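Side-chain contacts in cGAS/DncV-like nucleotidyltransferase in E. coli homolog (Elizabethkingia meningoseptica ATCC 13253 = NBRC 12535, PDB 6E0O), which synthesises cyclic dinucleotides, probably 3',3'-c-di-AMP from ATP with magnesium as cofactor, as second messengers of a CBASS defence against bacteriophage: residues A[225-228]-A[229-232]; A[29-32]-A[33-37]. All coordinates share one frame; numbering follows the deposited sequence.

Contact 1: A[225-228]-A[229-232]; sequences NVPN and NQFI
N229 meets P227 with its side-chain amide: OD1 of N229 lies 3.7 Å from P227 CB. With chi1 at 70°, CG of N229 sits between its own backbone N and carbonyl carbon, turning the amide back toward P227. An asparagine suits this exposed place, because its polar end can also receive a weak bond, Q230 NE2 to N229 OD1 at 3.4 Å.

Q230 comes next, and its backbone N donates to P227 O over 3.0 Å; the donor nitrogen lies above the plane of the P227 carbonyl, not on a lone pair. Q230 CB rests 3.6 Å from V226 CG1, the two side chains crossing at about a right angle, while CG runs beside the proline ring, pointing the same way. The bend at chi2 (-68°) turns the chain so that the amide can reach N229, and a greasy stem with a polar end serves both needs.

The two successive i to i+3 bonds, this one and F231 N to N228 O at 3.1 Å, define a short 3-10 turn between helix 216-224 and helix 236-252. P227 suits its start, since a proline has no N-H to offer and its fixed phi fits the bend.

At F231 the ring turns back toward V226 and lies against the 3-10 turn, with P227 O and V226 O at its edge. V226 O, in the ring plane, is 3.5 Å from F231 CE1, which also meets V226 CG1 at 3.8 Å. A flat apolar ring suits this buried place between V226 and helix 188-205, where it touches L188 and M192, while its C-H edge faces the backbone oxygens. On the backbone side of F231, a water donates to both N228 O and F231 O, while K181 binds N228 OD1 and V226 O.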
loop_
_atom_site.group_PDB
_atom_site.type_symbol
_atom_site.label_atom_id
_atom_site.label_comp_id
_atom_site.label_asym_id
_atom_site.label_seq_id
_atom_site.Cartn_x
_atom_site.Cartn_y
_atom_site.Cartn_z
ATOM N N ASN A 225 1.288 11.887 -8.367
ATOM C CA ASN A 225 1.118 13.308 -8.646
ATOM C C ASN A 225 2.041 13.824 -9.741
ATOM O O ASN A 225 1.934 14.997 -10.122
ATOM C CB ASN A 225 1.279 14.125 -7.359
ATOM C CG ASN A 225 0.065 14.016 -6.449
ATOM O OD1 ASN A 225 -0.832 14.859 -6.481
ATOM N ND2 ASN A 225 0.029 12.971 -5.632
ATOM N N VAL A 226 2.921 12.986 -10.267
ATOM C CA VAL A 226 3.724 13.389 -11.427
ATOM C C VAL A 226 2.838 13.383 -12.649
ATOM O O VAL A 226 2.169 12.364 -12.925
ATOM C CB VAL A 226 4.908 12.429 -11.600
ATOM C CG1 VAL A 226 5.681 12.759 -12.874
ATOM C CG2 VAL A 226 5.822 12.479 -10.390
ATOM N N PRO A 227 2.758 14.463 -13.434
ATOM C CA PRO A 227 1.842 14.481 -14.574
ATOM C C PRO A 227 2.132 13.365 -15.565
ATOM O O PRO A 227 3.279 12.966 -15.773
ATOM C CB PRO A 227 2.066 15.859 -15.200
ATOM C CG PRO A 227 2.504 16.713 -14.031
ATOM C CD PRO A 227 3.391 15.786 -13.223
ATOM N N ASN A 228 1.061 12.870 -16.182
ATOM C CA ASN A 228 1.180 11.761 -17.118
ATOM C C ASN A 228 2.191 12.036 -18.225
ATOM O O ASN A 228 2.845 11.102 -18.697
ATOM C CB ASN A 228 -0.180 11.464 -17.747
ATOM C CG ASN A 228 -1.108 10.715 -16.815
ATOM O OD1 ASN A 228 -0.756 10.385 -15.678
ATOM N ND2 ASN A 228 -2.308 10.433 -17.298
ATOM N N ASN A 229 2.319 13.294 -18.667
ATOM C CA ASN A 229 3.209 13.599 -19.784
ATOM C C ASN A 229 4.690 13.534 -19.410
ATOM O O ASN A 229 5.530 13.779 -20.280
ATOM C CB ASN A 229 2.847 14.934 -20.441
ATOM C CG ASN A 229 3.158 16.133 -19.576
ATOM O OD1 ASN A 229 3.723 16.022 -18.495
ATOM N ND2 ASN A 229 2.796 17.311 -20.075
ATOM N N GLN A 230 5.029 13.180 -18.165
ATOM C CA GLN A 230 6.416 12.943 -17.782
ATOM C C GLN A 230 6.837 11.496 -17.999
ATOM O O GLN A 230 8.023 11.182 -17.865
ATOM C CB GLN A 230 6.623 13.274 -16.301
ATOM C CG GLN A 230 6.323 14.699 -15.926
ATOM C CD GLN A 230 7.320 15.654 -16.531
ATOM O OE1 GLN A 230 8.533 15.457 -16.428
ATOM N NE2 GLN A 230 6.817 16.698 -17.176
ATOM N N PHE A 231 5.893 10.604 -18.287
ATOM C CA PHE A 231 6.182 9.185 -18.463
ATOM C C PHE A 231 6.400 8.928 -19.951
ATOM O O PHE A 231 5.493 9.119 -20.763
ATOM C CB PHE A 231 5.035 8.356 -17.877
ATOM C CG PHE A 231 4.865 8.541 -16.383
ATOM C CD1 PHE A 231 4.145 9.611 -15.885
ATOM C CD2 PHE A 231 5.434 7.656 -15.484
ATOM C CE1 PHE A 231 3.986 9.801 -14.527
ATOM C CE2 PHE A 231 5.280 7.838 -14.114
ATOM C CZ PHE A 231 4.554 8.913 -13.638
ATOM N N ILE A 232 7.617 8.530 -20.300
ATOM C CA ILE A 232 8.060 8.467 -21.688
ATOM C C ILE A 232 8.066 7.009 -22.110
ATOM O O ILE A 232 8.873 6.213 -21.620
ATOM C CB ILE A 232 9.458 9.067 -21.857
ATOM C CG1 ILE A 232 9.513 10.488 -21.326
ATOM C CG2 ILE A 232 9.891 8.996 -23.329
ATOM C CD1 ILE A 232 10.943 10.958 -21.146
HETATM O O HOH W 1 2.592 8.997 -20.460
#

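Contact 2: A[29-32]-A[33-37]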
loop_
_atom_site.group_PDB
_atom_site.type_symbol
_atom_site.label_atom_id
_atom_site.label_comp_id
_atom_site.label_asym_id
_atom_site.label_seq_id
_atom_site.Cartn_x
_atom_site.Cartn_y
_atom_site.Cartn_z
ATOM N N GLN A 29 -6.663 -20.255 3.322
ATOM C CA GLN A 29 -6.684 -20.746 4.692
ATOM C C GLN A 29 -7.234 -19.697 5.640
ATOM O O GLN A 29 -8.028 -20.013 6.534
ATOM C CB GLN A 29 -5.283 -21.155 5.128
ATOM C CG GLN A 29 -4.749 -22.383 4.430
ATOM C CD GLN A 29 -3.333 -22.693 4.859
ATOM O OE1 GLN A 29 -2.988 -22.531 6.026
ATOM N NE2 GLN A 29 -2.498 -23.107 3.916
ATOM N N ILE A 30 -6.794 -18.448 5.488
ATOM C CA ILE A 30 -7.238 -17.389 6.387
ATOM C C ILE A 30 -8.720 -17.116 6.189
ATOM O O ILE A 30 -9.469 -16.940 7.156
ATOM C CB ILE A 30 -6.358 -16.135 6.221
ATOM C CG1 ILE A 30 -4.999 -16.458 6.857
ATOM C CG2 ILE A 30 -7.026 -14.939 6.849
ATOM C CD1 ILE A 30 -3.903 -15.538 6.481
ATOM N N THR A 31 -9.169 -17.077 4.935
ATOM C CA THR A 31 -10.584 -16.862 4.670
ATOM C C THR A 31 -11.436 -17.914 5.368
ATOM O O THR A 31 -12.437 -17.577 6.008
ATOM C CB THR A 31 -10.824 -16.853 3.163
ATOM O OG1 THR A 31 -10.140 -15.734 2.581
ATOM C CG2 THR A 31 -12.296 -16.751 2.848
ATOM N N ALA A 32 -11.032 -19.188 5.292
ATOM C CA ALA A 32 -11.813 -20.244 5.935
ATOM C C ALA A 32 -11.882 -20.022 7.444
ATOM O O ALA A 32 -12.946 -20.162 8.055
ATOM C CB ALA A 32 -11.223 -21.617 5.604
ATOM N N ALA A 33 -10.757 -19.664 8.060
ATOM C CA ALA A 33 -10.745 -19.431 9.501
ATOM C C ALA A 33 -11.682 -18.292 9.885
ATOM O O ALA A 33 -12.406 -18.378 10.883
ATOM C CB ALA A 33 -9.314 -19.151 9.958
ATOM N N LEU A 34 -11.687 -17.212 9.101
ATOM C CA LEU A 34 -12.534 -16.071 9.428
ATOM C C LEU A 34 -14.005 -16.378 9.173
ATOM O O LEU A 34 -14.866 -16.006 9.977
ATOM C CB LEU A 34 -12.080 -14.848 8.637
ATOM C CG LEU A 34 -10.661 -14.374 8.948
ATOM C CD1 LEU A 34 -10.278 -13.245 7.992
ATOM C CD2 LEU A 34 -10.511 -13.929 10.388
ATOM N N ARG A 35 -14.315 -17.058 8.068
ATOM C CA ARG A 35 -15.709 -17.377 7.775
ATOM C C ARG A 35 -16.296 -18.296 8.836
ATOM O O ARG A 35 -17.499 -18.233 9.118
ATOM C CB ARG A 35 -15.838 -18.029 6.400
ATOM C CG ARG A 35 -15.463 -17.145 5.226
ATOM C CD ARG A 35 -16.473 -16.048 4.982
ATOM N NE ARG A 35 -15.993 -15.150 3.933
ATOM C CZ ARG A 35 -16.497 -13.945 3.691
ATOM N NH1 ARG A 35 -17.512 -13.494 4.405
ATOM N NH2 ARG A 35 -15.973 -13.186 2.738
ATOM N N ALA A 36 -15.476 -19.170 9.429
ATOM C CA ALA A 36 -15.989 -20.079 10.450
ATOM C C ALA A 36 -16.609 -19.319 11.615
ATOM O O ALA A 36 -17.562 -19.801 12.235
ATOM C CB ALA A 36 -14.877 -21.002 10.948
ATOM N N LYS A 37 -16.097 -18.133 11.923
ATOM C CA LYS A 37 -16.663 -17.323 12.995
ATOM C C LYS A 37 -17.668 -16.291 12.504
ATOM O O LYS A 37 -18.709 -16.098 13.142
ATOM C CB LYS A 37 -15.557 -16.616 13.787
ATOM C CG LYS A 37 -16.112 -15.799 14.950
ATOM C CD LYS A 37 -15.040 -15.299 15.922
ATOM C CE LYS A 37 -14.353 -16.420 16.694
ATOM N NZ LYS A 37 -15.248 -17.168 17.625
#
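R35 lays its aliphatic stem against T31, one helical turn earlier, the two side chains running side by side and pointing the same way. R35 CB is 3.5 Å from T31 O, the same carbonyl that accepts the backbone N of R35 over 2.8 Å in the regular helical pattern. R35 CG comes closer to T31 O, at 3.2 Å, and also lies 4.0 Å from T31 CG2. The chain then bends at chi2 (-71°), which carries R35 NE past T31 CG2 at 4.2 Å, so that this methyl stands at the edge of the guanidinium, near its plane. At the tip, NH1 reaches beyond the helix to the carbonyl oxygens of G39 and V42. Arginine fits here because its stem can follow the helix surface while its charged end ties down the backbone that follows.

Threonine is a good partner: CG2 stands anti to the backbone N and offers its methyl to R35, while OG1 turns back to bond I27 O, so its hydroxyl is satisfied within the helix.

On another side of the helix, I30 and L34 repeat the i to i+4 spacing, I30 CG2 touching L34 CD1 at 3.8 Å. Their branched aliphatic groups suit the buried interface with the strands, presenting several methyls to it.

Helix 21-38 thus packs on the nucleotidyltransferase sheet: I30 meets I64 of strand 62-68, A135 and V137 of strand 135-147, L34 meets M66, V137 and I44, and T31 and R35 also lie on I44 of strand 42-47. A33, with just a methyl, meets V112 and F113 of helix 98-113, consistent with close approach of the helices.

In the fold
From the N terminus, contact 2 (29-37) comes first, within helix 21-38, and holds one turn of that helix to the next without closing a loop. It lies against the strands of the sheet that bears the magnesium-binding aspartates; I30 is about 8 Å from D136, side chain to side chain. The chain then passes through the sheet and helices 171-184 and 188-205 before contact 1 (225-232) closes a tight turn between helices 216-224 and 236-252. The two contacts follow in series and neither nest nor cross. Their centres are 42 Å apart, on opposite sides of the chain's centre: one lies on the sheet that carries D63 and D136, the other in the helical part.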